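Microbial serine proteinases; subtilisin (Bacillus subtilis, PDB 2GKO) hydrolyses peptide bonds in proteins as a cold-adapted serine endopeptidase of the subtilase family, with calcium ions bound in its structure. Local coordinates at residues A[31-36]-A[99-104]; A[72-77]-A[233-238]; A[52-57]-A[116-121]. All coordinates share one frame; numbering follows the deposited sequence.

Interaction 1 of 3, residues A[31-36]-A[99-104]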
ATOM      1  N   ALA A  31       6.418  -6.513  -0.474  1.00  8.66           N
ATOM      2  CA  ALA A  31       6.234  -7.240   0.744  1.00  8.91           C
ATOM      3  C   ALA A  31       4.961  -6.772   1.432  1.00  8.63           C
ATOM      4  O   ALA A  31       4.901  -5.674   1.987  1.00  8.38           O
ATOM      5  CB  ALA A  31       7.464  -7.078   1.662  1.00  9.14           C
ATOM      6  N   VAL A  32       3.951  -7.611   1.373  1.00  7.96           N
ATOM      7  CA  VAL A  32       2.673  -7.324   1.961  1.00  8.76           C
ATOM      8  C   VAL A  32       2.675  -7.911   3.351  1.00  8.53           C
ATOM      9  O   VAL A  32       2.606  -9.138   3.547  1.00  9.52           O
ATOM     10  CB  VAL A  32       1.529  -7.890   1.092  1.00  8.96           C
ATOM     11  CG1 VAL A  32       0.211  -7.676   1.775  1.00  9.48           C
ATOM     12  CG2 VAL A  32       1.543  -7.222  -0.302  1.00 10.33           C
ATOM     13  N   LEU A  33       2.773  -7.022   4.333  1.00  8.39           N
ATOM     14  CA  LEU A  33       2.819  -7.394   5.752  1.00  8.30           C
ATOM     15  C   LEU A  33       1.419  -7.260   6.267  1.00  7.86           C
ATOM     16  O   LEU A  33       0.888  -6.170   6.411  1.00  8.74           O
ATOM     17  CB  LEU A  33       3.794  -6.488   6.515  1.00  8.75           C
ATOM     18  CG  LEU A  33       5.266  -6.898   6.434  1.00  8.74           C
ATOM     19  CD1 LEU A  33       5.806  -6.973   5.009  1.00  9.59           C
ATOM     20  CD2 LEU A  33       6.062  -5.867   7.257  1.00 10.95           C
ATOM     21  N   ASP A  34       0.770  -8.392   6.515  1.00  8.04           N
ATOM     22  CA  ASP A  34      -0.692  -8.371   6.685  1.00  7.48           C
ATOM     23  C   ASP A  34      -1.171  -9.700   7.270  1.00  8.32           C
ATOM     24  O   ASP A  34      -0.397 -10.401   7.920  1.00  7.00           O
ATOM     25  CB  ASP A  34      -1.343  -8.018   5.317  1.00  7.14           C
ATOM     26  CG  ASP A  34      -2.631  -7.242   5.457  1.00  6.94           C
ATOM     27  OD1 ASP A  34      -3.584  -7.752   6.139  1.00  8.72           O
ATOM     28  OD2 ASP A  34      -2.795  -6.138   4.902  1.00  8.76           O
ATOM     29  N   THR A  35      -2.430 -10.094   7.020  1.00  7.28           N
ATOM     30  CA  THR A  35      -3.022 -11.306   7.572  1.00  7.91           C
ATOM     31  C   THR A  35      -2.595 -12.567   6.843  1.00  7.93           C
ATOM     32  O   THR A  35      -3.111 -13.632   7.156  1.00  9.27           O
ATOM     33  CB  THR A  35      -4.552 -11.224   7.537  1.00  7.43           C
ATOM     34  OG1 THR A  35      -5.027 -11.087   6.185  1.00  8.20           O
ATOM     35  CG2 THR A  35      -5.045  -9.994   8.280  1.00  8.37           C
ATOM     36  N   GLY A  36      -1.675 -12.431   5.887  1.00  8.86           N
ATOM     37  CA  GLY A  36      -1.232 -13.516   5.023  1.00  9.06           C
ATOM     38  C   GLY A  36      -1.799 -13.291   3.650  1.00 10.14           C
ATOM     39  O   GLY A  36      -2.438 -12.277   3.406  1.00 11.41           O
ATOM     40  N   TRP A  99       5.976 -10.879  -1.835  1.00  9.53           N
ATOM     41  CA  TRP A  99       6.492 -11.453  -0.590  1.00  9.89           C
ATOM     42  C   TRP A  99       5.372 -11.322   0.423  1.00  9.84           C
ATOM     43  O   TRP A  99       5.087 -10.226   0.910  1.00  9.77           O
ATOM     44  CB  TRP A  99       7.720 -10.707  -0.074  1.00  9.88           C
ATOM     45  CG  TRP A  99       8.912 -10.803  -0.931  1.00  9.95           C
ATOM     46  CD1 TRP A  99       9.005 -11.370  -2.185  1.00 10.97           C
ATOM     47  CD2 TRP A  99      10.206 -10.286  -0.638  1.00  9.91           C
ATOM     48  NE1 TRP A  99      10.285 -11.251  -2.665  1.00  9.95           N
ATOM     49  CE2 TRP A  99      11.045 -10.578  -1.744  1.00 11.23           C
ATOM     50  CE3 TRP A  99      10.751  -9.603   0.455  1.00  9.30           C
ATOM     51  CZ2 TRP A  99      12.400 -10.209  -1.779  1.00 11.99           C
ATOM     52  CZ3 TRP A  99      12.091  -9.240   0.417  1.00 10.67           C
ATOM     53  CH2 TRP A  99      12.898  -9.557  -0.678  1.00 11.34           C
ATOM     54  N   ALA A 100       4.700 -12.436   0.675  1.00  9.56           N
ATOM     55  CA  ALA A 100       3.538 -12.486   1.549  1.00  9.52           C
ATOM     56  C   ALA A 100       4.076 -12.787   2.940  1.00  9.85           C
ATOM     57  O   ALA A 100       4.485 -13.921   3.217  1.00  9.61           O
ATOM     58  CB  ALA A 100       2.547 -13.567   1.078  1.00 10.11           C
ATOM     59  N   TYR A 101       4.117 -11.758   3.793  1.00  8.63           N
ATOM     60  CA  TYR A 101       4.614 -11.881   5.171  1.00  9.10           C
ATOM     61  C   TYR A 101       3.423 -11.755   6.129  1.00  9.65           C
ATOM     62  O   TYR A 101       2.814 -10.678   6.241  1.00  9.20           O
ATOM     63  CB  TYR A 101       5.638 -10.784   5.459  1.00  9.21           C
ATOM     64  CG  TYR A 101       7.018 -10.981   4.866  1.00  8.61           C
ATOM     65  CD1 TYR A 101       7.291 -11.973   3.911  1.00  9.18           C
ATOM     66  CD2 TYR A 101       8.072 -10.139   5.257  1.00  8.62           C
ATOM     67  CE1 TYR A 101       8.588 -12.116   3.350  1.00  9.12           C
ATOM     68  CE2 TYR A 101       9.352 -10.285   4.744  1.00  9.88           C
ATOM     69  CZ  TYR A 101       9.617 -11.273   3.785  1.00 10.77           C
ATOM     70  OH  TYR A 101      10.892 -11.361   3.284  1.00 11.45           O
ATOM     71  N   LYS A 102       3.072 -12.844   6.818  1.00  9.02           N
ATOM     72  CA  LYS A 102       1.936 -12.828   7.739  1.00  9.06           C
ATOM     73  C   LYS A 102       2.434 -12.253   9.062  1.00  9.98           C
ATOM     74  O   LYS A 102       3.302 -12.834   9.694  1.00 10.77           O
ATOM     75  CB  LYS A 102       1.316 -14.213   7.907  1.00  8.24           C
ATOM     76  CG  LYS A 102       0.084 -14.254   8.781  1.00  8.67           C
ATOM     77  CD  LYS A 102      -0.551 -15.627   8.750  1.00 10.61           C
ATOM     78  CE  LYS A 102      -1.812 -15.644   9.572  1.00 11.82           C
ATOM     79  NZ  LYS A 102      -2.518 -16.975   9.544  1.00 12.38           N
ATOM     80  N   VAL A 103       1.901 -11.103   9.430  1.00 10.18           N
ATOM     81  CA  VAL A 103       2.226 -10.423  10.694  1.00 10.95           C
ATOM     82  C   VAL A 103       1.032 -10.203  11.621  1.00 12.52           C
ATOM     83  O   VAL A 103       1.218  -9.807  12.782  1.00 12.84           O
ATOM     84  CB  VAL A 103       2.919  -9.071  10.423  1.00 10.44           C
ATOM     85  CG1 VAL A 103       4.089  -9.273   9.504  1.00 11.52           C
ATOM     86  CG2 VAL A 103       1.940  -7.997   9.867  1.00  9.59           C
ATOM     87  N   LEU A 104      -0.181 -10.453  11.123  1.00 13.78           N
ATOM     88  CA  LEU A 104      -1.419 -10.309  11.882  1.00 16.66           C
ATOM     89  C   LEU A 104      -1.951 -11.724  12.037  1.00 20.31           C
ATOM     90  O   LEU A 104      -2.311 -12.382  11.065  1.00 20.20           O
ATOM     91  CB  LEU A 104      -2.381  -9.411  11.133  1.00 16.46           C
ATOM     92  CG  LEU A 104      -1.880  -8.012  10.777  1.00 16.53           C
ATOM     93  CD1 LEU A 104      -2.949  -7.188  10.064  1.00 18.57           C
ATOM     94  CD2 LEU A 104      -1.437  -7.289  12.016  1.00 16.89           C
TER
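Strands 31-34 and 99-102 are parallel neighbours in the central sheet of the subtilisin fold. The first runs into Asp34-Thr35-Gly36, the Asp-Thr-Gly motif that carries the triad acid in subtilases. Val32 N donates to Trp99 O, and Val32 O accepts from Tyr101 N. Asp34 N donates to Tyr101 O at 3.1 Å. Leu33 and Tyr101 run alongside each other on one face of the sheet, with Leu33 CD1 3.8 Å from Tyr101 CB. Val103, in the loop after the strand, also meets Leu33 (Leu33 CG to Val103 CG1, 4.1 Å), and both reach helix 112-129. On the face opposite Leu33 and Tyr101, Val32 and Asp34 touch helix 71-80. Lys102 has CG anti to its N (chi1 -176°) and an extended chain running past the Thr35 carbonyl; Lys102 CE is 3.4 Å from Thr35 O. Lys102 NZ bonds to Thr66 O and forms a salt bridge with Asp106. Thr35 N bonds to Asp34 OD1, on the lone pair away from the other oxygen, at 2.8 Å. Two bonds grip the Asp34 carbonyl. Val103 N meets Asp34 O in the carbonyl plane at 2.8 Å, while Leu104 N comes to Asp34 O from above it at 3.2 Å.

Interaction 2 of 3, residues A[72-77]-A[233-238]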
ATOM      1  N   GLY A  72      -5.054  -9.457   3.735  1.00  7.88           N
ATOM      2  CA  GLY A  72      -3.778  -9.554   3.080  1.00  7.78           C
ATOM      3  C   GLY A  72      -3.941  -9.945   1.617  1.00  7.64           C
ATOM      4  O   GLY A  72      -3.244  -9.430   0.760  1.00  7.08           O
ATOM      5  N   THR A  73      -4.859 -10.868   1.340  1.00  8.56           N
ATOM      6  CA  THR A  73      -5.106 -11.283  -0.028  1.00  7.95           C
ATOM      7  C   THR A  73      -5.661 -10.117  -0.849  1.00  8.34           C
ATOM      8  O   THR A  73      -5.251  -9.926  -2.000  1.00  8.39           O
ATOM      9  CB  THR A  73      -6.032 -12.519  -0.051  1.00  8.13           C
ATOM     10  OG1 THR A  73      -5.419 -13.614   0.653  1.00  7.00           O
ATOM     11  CG2 THR A  73      -6.212 -13.029  -1.485  1.00  9.46           C
ATOM     12  N   HIS A  74      -6.566  -9.354  -0.253  1.00  8.02           N
ATOM     13  CA  HIS A  74      -7.219  -8.198  -0.891  1.00  7.64           C
ATOM     14  C   HIS A  74      -6.174  -7.131  -1.263  1.00  8.52           C
ATOM     15  O   HIS A  74      -6.076  -6.654  -2.398  1.00  8.12           O
ATOM     16  CB  HIS A  74      -8.331  -7.664   0.048  1.00  8.36           C
ATOM     17  CG  HIS A  74      -9.313  -6.773  -0.634  1.00  6.86           C
ATOM     18  ND1 HIS A  74      -8.990  -5.506  -1.046  1.00  8.42           N
ATOM     19  CD2 HIS A  74     -10.609  -6.968  -0.985  1.00 10.17           C
ATOM     20  CE1 HIS A  74     -10.031  -4.977  -1.673  1.00  9.04           C
ATOM     21  NE2 HIS A  74     -11.019  -5.848  -1.665  1.00  7.79           N
ATOM     22  N   VAL A  75      -5.345  -6.805  -0.286  1.00  7.77           N
ATOM     23  CA  VAL A  75      -4.274  -5.861  -0.447  1.00  7.97           C
ATOM     24  C   VAL A  75      -3.283  -6.296  -1.512  1.00  7.39           C
ATOM     25  O   VAL A  75      -2.893  -5.501  -2.358  1.00  8.18           O
ATOM     26  CB  VAL A  75      -3.605  -5.666   0.953  1.00  7.99           C
ATOM     27  CG1 VAL A  75      -2.306  -4.915   0.879  1.00  9.50           C
ATOM     28  CG2 VAL A  75      -4.599  -4.959   1.881  1.00  9.73           C
ATOM     29  N   ALA A  76      -2.855  -7.561  -1.457  1.00  7.66           N
ATOM     30  CA  ALA A  76      -1.948  -8.093  -2.468  1.00  7.91           C
ATOM     31  C   ALA A  76      -2.534  -7.972  -3.883  1.00  7.69           C
ATOM     32  O   ALA A  76      -1.816  -7.598  -4.817  1.00  8.47           O
ATOM     33  CB  ALA A  76      -1.618  -9.515  -2.177  1.00  7.92           C
ATOM     34  N   GLY A  77      -3.832  -8.204  -4.003  1.00  8.71           N
ATOM     35  CA  GLY A  77      -4.503  -8.144  -5.296  1.00  8.63           C
ATOM     36  C   GLY A  77      -4.505  -6.739  -5.877  1.00  9.00           C
ATOM     37  O   GLY A  77      -4.308  -6.562  -7.084  1.00  9.90           O
ATOM     38  N   VAL A 233     -13.417  -0.937  -3.049  1.00  9.80           N
ATOM     39  CA  VAL A 233     -12.349  -1.546  -3.859  1.00  9.03           C
ATOM     40  C   VAL A 233     -12.560  -3.060  -3.959  1.00  9.55           C
ATOM     41  O   VAL A 233     -12.588  -3.779  -2.959  1.00  8.64           O
ATOM     42  CB  VAL A 233     -10.962  -1.237  -3.272  1.00  8.93           C
ATOM     43  CG1 VAL A 233      -9.859  -2.001  -3.996  1.00  7.85           C
ATOM     44  CG2 VAL A 233     -10.692   0.246  -3.317  1.00  8.70           C
ATOM     45  N   TYR A 234     -12.724  -3.527  -5.194  1.00  9.13           N
ATOM     46  CA  TYR A 234     -12.907  -4.940  -5.499  1.00  8.99           C
ATOM     47  C   TYR A 234     -11.520  -5.508  -5.696  1.00  8.01           C
ATOM     48  O   TYR A 234     -10.697  -4.940  -6.405  1.00  8.76           O
ATOM     49  CB  TYR A 234     -13.712  -5.081  -6.811  1.00  8.65           C
ATOM     50  CG  TYR A 234     -13.919  -6.470  -7.364  1.00  9.92           C
ATOM     51  CD1 TYR A 234     -15.021  -7.205  -6.994  1.00 10.65           C
ATOM     52  CD2 TYR A 234     -13.029  -7.026  -8.280  1.00 11.52           C
ATOM     53  CE1 TYR A 234     -15.261  -8.460  -7.537  1.00 12.53           C
ATOM     54  CE2 TYR A 234     -13.241  -8.296  -8.808  1.00 12.44           C
ATOM     55  CZ  TYR A 234     -14.363  -8.992  -8.445  1.00 11.37           C
ATOM     56  OH  TYR A 234     -14.612 -10.258  -8.952  1.00 14.18           O
ATOM     57  N   SER A 235     -11.263  -6.651  -5.077  1.00  7.57           N
ATOM     58  CA  SER A 235      -9.989  -7.332  -5.211  1.00  7.65           C
ATOM     59  C   SER A 235     -10.145  -8.779  -4.813  1.00  6.56           C
ATOM     60  O   SER A 235     -11.228  -9.255  -4.527  1.00  7.23           O
ATOM     61  CB  SER A 235      -8.912  -6.644  -4.337  1.00  7.24           C
ATOM     62  OG  SER A 235      -7.593  -7.137  -4.592  1.00  8.87           O
ATOM     63  N   THR A 236      -9.029  -9.492  -4.862  1.00  7.07           N
ATOM     64  CA  THR A 236      -8.938 -10.894  -4.475  1.00  8.02           C
ATOM     65  C   THR A 236      -9.253 -11.120  -2.986  1.00  8.16           C
ATOM     66  O   THR A 236      -9.078 -10.211  -2.145  1.00  8.59           O
ATOM     67  CB  THR A 236      -7.514 -11.378  -4.817  1.00  8.37           C
ATOM     68  OG1 THR A 236      -6.533 -10.451  -4.319  1.00  8.47           O
ATOM     69  CG2 THR A 236      -7.290 -11.401  -6.332  1.00 10.18           C
ATOM     70  N   TRP A 237      -9.728 -12.314  -2.648  1.00  8.17           N
ATOM     71  CA  TRP A 237     -10.068 -12.658  -1.258  1.00  8.32           C
ATOM     72  C   TRP A 237      -9.485 -14.009  -0.885  1.00  9.22           C
ATOM     73  O   TRP A 237      -9.104 -14.801  -1.765  1.00  9.71           O
ATOM     74  CB  TRP A 237     -11.569 -12.642  -1.054  1.00  7.98           C
ATOM     75  CG  TRP A 237     -12.066 -12.447   0.360  1.00  7.46           C
ATOM     76  CD1 TRP A 237     -12.847 -13.302   1.062  1.00  9.01           C
ATOM     77  CD2 TRP A 237     -11.881 -11.294   1.187  1.00  7.43           C
ATOM     78  NE1 TRP A 237     -13.130 -12.769   2.291  1.00  7.87           N
ATOM     79  CE2 TRP A 237     -12.566 -11.538   2.388  1.00  6.87           C
ATOM     80  CE3 TRP A 237     -11.176 -10.091   1.049  1.00  7.29           C
ATOM     81  CZ2 TRP A 237     -12.587 -10.626   3.439  1.00  7.08           C
ATOM     82  CZ3 TRP A 237     -11.208  -9.186   2.092  1.00  9.16           C
ATOM     83  CH2 TRP A 237     -11.909  -9.464   3.259  1.00  8.01           C
ATOM     84  N   PHE A 238      -9.401 -14.272   0.421  1.00  8.72           N
ATOM     85  CA  PHE A 238      -8.623 -15.401   0.904  1.00  9.07           C
ATOM     86  C   PHE A 238      -9.203 -16.735   0.445  1.00  9.80           C
ATOM     87  O   PHE A 238      -8.484 -17.735   0.442  1.00 10.96           O
ATOM     88  CB  PHE A 238      -8.517 -15.401   2.431  1.00  8.86           C
ATOM     89  CG  PHE A 238      -9.745 -15.902   3.122  1.00  9.26           C
ATOM     90  CD1 PHE A 238      -9.881 -17.251   3.414  1.00  9.71           C
ATOM     91  CD2 PHE A 238     -10.802 -15.053   3.440  1.00  9.10           C
ATOM     92  CE1 PHE A 238     -11.045 -17.750   4.002  1.00  9.41           C
ATOM     93  CE2 PHE A 238     -11.968 -15.569   4.043  1.00 10.08           C
ATOM     94  CZ  PHE A 238     -12.076 -16.899   4.326  1.00 10.79           C
TER
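The His74 ring lies against strand 233-236, with Ser235 CB over the centre of one face. This CH-pi contact is close: Ser235 CB stands 3.4 Å from the His74 ring centroid, 12° off the normal. Val233 O and Trp237 CE3 are at the ring edge. The Trp237 ring meets the His74 ring at its rim, the planes nearly perpendicular (85°). His74 CG is anti to the backbone N, which swings the ring out over Ser235, with its NE2 end toward Val233 O. There His74 NE2 makes a weak hydrogen bond to Val233 O at 2.9 Å, bent to 123° at the hydrogen. A second weak bond from NE2 goes to Ala243 O in strand 242-245.

Two hydroxyls of the strand donate to helix carbonyls. Ser235 OG reaches His74 O at 2.7 Å, in the carbonyl plane and on a lone pair. Thr236 OG1 reaches Thr73 O at 2.7 Å from above its plane. Gly77 N bonds to Thr73 O from the opposite face, as part of the helix. Gly77 has no side chain, and both hydroxyls come close to its backbone; Thr236 OG1 is 3.2 Å from Gly77 CA. Thr73 CG2 packs against the Trp237 carbonyl, while Thr73 OG1 turns to Asp67 and Asn38 N.

Segment 72-77 of the helix runs nearly perpendicular to strand 233-236. The helix begins at His71, which lines the inhibitor pocket, and His71-Gly72-Thr73 is the His-Gly-Thr motif of subtilases, at the start of the helix that carries the triad histidine in this family.

Interaction 3 of 3, residues A[52-57]-A[116-121]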
ATOM      1  N   LYS A  52       6.027 -16.254   4.251  1.00 11.04           N
ATOM      2  CA  LYS A  52       6.647 -16.409   5.566  1.00 11.55           C
ATOM      3  C   LYS A  52       5.667 -15.946   6.627  1.00 11.51           C
ATOM      4  O   LYS A  52       4.917 -14.980   6.425  1.00 10.44           O
ATOM      5  CB  LYS A  52       7.944 -15.612   5.644  1.00 11.26           C
ATOM      6  CG  LYS A  52       9.016 -16.104   4.661  1.00 12.14           C
ATOM      7  CD  LYS A  52      10.254 -15.249   4.662  1.00 12.19           C
ATOM      8  CE  LYS A  52      11.373 -15.878   3.802  1.00 10.82           C
ATOM      9  NZ  LYS A  52      12.504 -14.969   3.550  1.00 10.95           N
ATOM     10  N   ASP A  53       5.629 -16.671   7.739  1.00 11.71           N
ATOM     11  CA  ASP A  53       4.677 -16.414   8.810  1.00 11.89           C
ATOM     12  C   ASP A  53       5.419 -15.989  10.078  1.00 12.42           C
ATOM     13  O   ASP A  53       6.082 -16.810  10.709  1.00 12.79           O
ATOM     14  CB  ASP A  53       3.848 -17.657   9.062  1.00 12.14           C
ATOM     15  CG  ASP A  53       2.707 -17.439  10.031  1.00 11.92           C
ATOM     16  OD1 ASP A  53       2.574 -16.367  10.644  1.00 11.46           O
ATOM     17  OD2 ASP A  53       1.847 -18.321  10.210  1.00 14.05           O
ATOM     18  N   PHE A  54       5.266 -14.726  10.444  1.00 12.45           N
ATOM     19  CA  PHE A  54       5.912 -14.136  11.616  1.00 13.21           C
ATOM     20  C   PHE A  54       5.065 -14.220  12.878  1.00 14.45           C
ATOM     21  O   PHE A  54       5.499 -13.742  13.942  1.00 14.00           O
ATOM     22  CB  PHE A  54       6.291 -12.693  11.309  1.00 12.21           C
ATOM     23  CG  PHE A  54       7.363 -12.579  10.281  1.00 12.69           C
ATOM     24  CD1 PHE A  54       8.695 -12.445  10.656  1.00 14.23           C
ATOM     25  CD2 PHE A  54       7.062 -12.661   8.926  1.00 13.58           C
ATOM     26  CE1 PHE A  54       9.675 -12.355   9.715  1.00 13.47           C
ATOM     27  CE2 PHE A  54       8.048 -12.557   7.989  1.00 13.52           C
ATOM     28  CZ  PHE A  54       9.355 -12.420   8.371  1.00 14.50           C
ATOM     29  N   THR A  55       3.918 -14.895  12.804  1.00 15.97           N
ATOM     30  CA  THR A  55       3.005 -15.015  13.940  1.00 17.98           C
ATOM     31  C   THR A  55       3.110 -16.348  14.665  1.00 21.37           C
ATOM     32  O   THR A  55       2.468 -16.528  15.690  1.00 23.66           O
ATOM     33  CB  THR A  55       1.550 -14.793  13.497  1.00 17.25           C
ATOM     34  OG1 THR A  55       1.058 -15.927  12.750  1.00 14.96           O
ATOM     35  CG2 THR A  55       1.437 -13.579  12.613  1.00 15.48           C
ATOM     36  N   VAL A  56       3.884 -17.266  14.098  1.00 24.67           N
ATOM     37  CA  VAL A  56       4.111 -18.580  14.660  1.00 27.30           C
ATOM     38  C   VAL A  56       5.620 -18.715  14.801  1.00 29.89           C
ATOM     39  O   VAL A  56       6.381 -18.551  13.810  1.00 30.48           O
ATOM     40  CB  VAL A  56       3.550 -19.701  13.766  1.00 26.78           C
ATOM     41  CG1 VAL A  56       3.986 -21.080  14.292  1.00 28.51           C
ATOM     42  CG2 VAL A  56       2.025 -19.608  13.706  1.00 26.61           C
ATOM     43  N   GLY A  57       6.019 -18.991  16.048  1.00 32.48           N
ATOM     44  CA  GLY A  57       7.407 -19.021  16.490  1.00 34.07           C
ATOM     45  C   GLY A  57       8.069 -17.660  16.489  1.00 35.10           C
ATOM     46  O   GLY A  57       7.432 -16.634  16.239  1.00 36.42           O
ATOM     47  N   ALA A 116       7.400  -5.879  13.598  1.00 13.31           N
ATOM     48  CA  ALA A 116       8.764  -5.358  13.588  1.00 13.24           C
ATOM     49  C   ALA A 116       9.763  -6.386  13.035  1.00 12.18           C
ATOM     50  O   ALA A 116      10.627  -6.029  12.260  1.00 12.74           O
ATOM     51  CB  ALA A 116       9.160  -4.897  14.994  1.00 13.92           C
ATOM     52  N   GLU A 117       9.614  -7.649  13.409  1.00 12.42           N
ATOM     53  CA  GLU A 117      10.489  -8.701  12.919  1.00 12.94           C
ATOM     54  C   GLU A 117      10.368  -8.830  11.405  1.00 12.26           C
ATOM     55  O   GLU A 117      11.354  -8.983  10.693  1.00 11.37           O
ATOM     56  CB  GLU A 117      10.161 -10.019  13.604  1.00 14.27           C
ATOM     57  CG  GLU A 117      11.071 -11.175  13.224  1.00 18.52           C
ATOM     58  CD  GLU A 117      12.492 -11.047  13.766  1.00 26.63           C
ATOM     59  OE1 GLU A 117      12.798 -10.081  14.512  1.00 29.47           O
ATOM     60  OE2 GLU A 117      13.318 -11.911  13.403  1.00 31.08           O
ATOM     61  N   ALA A 118       9.142  -8.738  10.907  1.00 11.53           N
ATOM     62  CA  ALA A 118       8.918  -8.829   9.465  1.00 11.04           C
ATOM     63  C   ALA A 118       9.482  -7.657   8.685  1.00 10.67           C
ATOM     64  O   ALA A 118      10.035  -7.842   7.595  1.00 10.34           O
ATOM     65  CB  ALA A 118       7.420  -8.969   9.189  1.00 10.51           C
ATOM     66  N   ILE A 119       9.366  -6.448   9.233  1.00  9.95           N
ATOM     67  CA  ILE A 119       9.930  -5.267   8.604  1.00 10.85           C
ATOM     68  C   ILE A 119      11.443  -5.434   8.525  1.00 10.95           C
ATOM     69  O   ILE A 119      12.042  -5.216   7.495  1.00 11.79           O
ATOM     70  CB  ILE A 119       9.576  -3.979   9.385  1.00 10.02           C
ATOM     71  CG1 ILE A 119       8.062  -3.712   9.352  1.00 10.76           C
ATOM     72  CG2 ILE A 119      10.296  -2.786   8.778  1.00 12.05           C
ATOM     73  CD1 ILE A 119       7.648  -2.710  10.374  1.00 10.21           C
ATOM     74  N   ARG A 120      12.061  -5.804   9.647  1.00 11.98           N
ATOM     75  CA  ARG A 120      13.499  -6.011   9.641  1.00 12.22           C
ATOM     76  C   ARG A 120      13.911  -7.097   8.659  1.00 11.66           C
ATOM     77  O   ARG A 120      14.899  -6.934   7.968  1.00 12.25           O
ATOM     78  CB  ARG A 120      14.015  -6.341  11.037  1.00 11.84           C
ATOM     79  CG  ARG A 120      13.888  -5.179  12.024  1.00 14.74           C
ATOM     80  CD  ARG A 120      14.367  -5.525  13.403  1.00 17.70           C
ATOM     81  NE  ARG A 120      15.730  -6.022  13.322  1.00 22.17           N
ATOM     82  CZ  ARG A 120      16.826  -5.260  13.369  1.00 23.85           C
ATOM     83  NH1 ARG A 120      18.016  -5.843  13.251  1.00 21.29           N
ATOM     84  NH2 ARG A 120      16.744  -3.928  13.539  1.00 22.96           N
ATOM     85  N   HIS A 121      13.169  -8.193   8.622  1.00 11.93           N
ATOM     86  CA  HIS A 121      13.485  -9.294   7.723  1.00 12.08           C
ATOM     87  C   HIS A 121      13.440  -8.866   6.257  1.00 12.09           C
ATOM     88  O   HIS A 121      14.309  -9.228   5.470  1.00 12.25           O
ATOM     89  CB  HIS A 121      12.583 -10.500   7.973  1.00 12.34           C
ATOM     90  CG  HIS A 121      12.965 -11.699   7.160  1.00 14.26           C
ATOM     91  ND1 HIS A 121      14.198 -12.314   7.280  1.00 16.61           N
ATOM     92  CD2 HIS A 121      12.319 -12.346   6.160  1.00 13.76           C
ATOM     93  CE1 HIS A 121      14.269 -13.318   6.420  1.00 17.20           C
ATOM     94  NE2 HIS A 121      13.143 -13.358   5.731  1.00 15.24           N
TER
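Phe54 joins the end of strand 48-53 to helix 112-129, which packs on one face of the central sheet in the subtilisin fold. The tight part is the Phe54 ring on Ala118. Ala118 CB sits over the ring centre, 3.7 Å from the Phe54 centroid and 9° off the normal. Ala118 CA lies over the same ring, 3.6 Å from Phe54 CE1. Tyr101 and Phe60 add further rings around Phe54, and Phe54, Ala118 and Lys52 are all buried.

The looser, solvent side is at Glu117, which is partly exposed. It meets the Phe54 edge through its CG methylene, with CB a little farther off: Glu117 CG is 3.7 Å from Phe54 CD1. His121 is partly exposed too, but it is held by Lys52 and by the rings of Phe54 and Phe60. Its ring is oblique to Phe54, and His121 CD2 is 3.7 Å from Phe54 CZ. Lys52, extended beyond CG, crosses His121 at about a right angle and makes the one polar bond of the contact. The nearby ammonium probably disfavours a second proton on the histidine. Lys52 NZ donates to His121 NE2 at 2.8 Å, only 5° out of the imidazole plane.

How the interactions relate
Interaction 1 touches both of the others. Its centre and that of interaction 2 are about 12 Å apart; the two are joined by a probable hydrogen bond between Thr35 OG1 and Gly72 N, 2.9 Å. The centres of interactions 1 and 3 are about 8 Å apart. There strand 48-53 extends the same sheet: Phe54 N probably bonds to Lys102 O at 2.8 Å, and Val103 meets Ala118. Interactions 2 and 3 do not touch; their nearest atoms are about 11 Å apart. Asp34, His71 and Ser249 match the catalytic triad of subtilases, so interactions 1 and 2 probably border the active site. The side chains of Asp34 and Trp237 are each about 6 Å from the bound phenylmethanesulfonic acid.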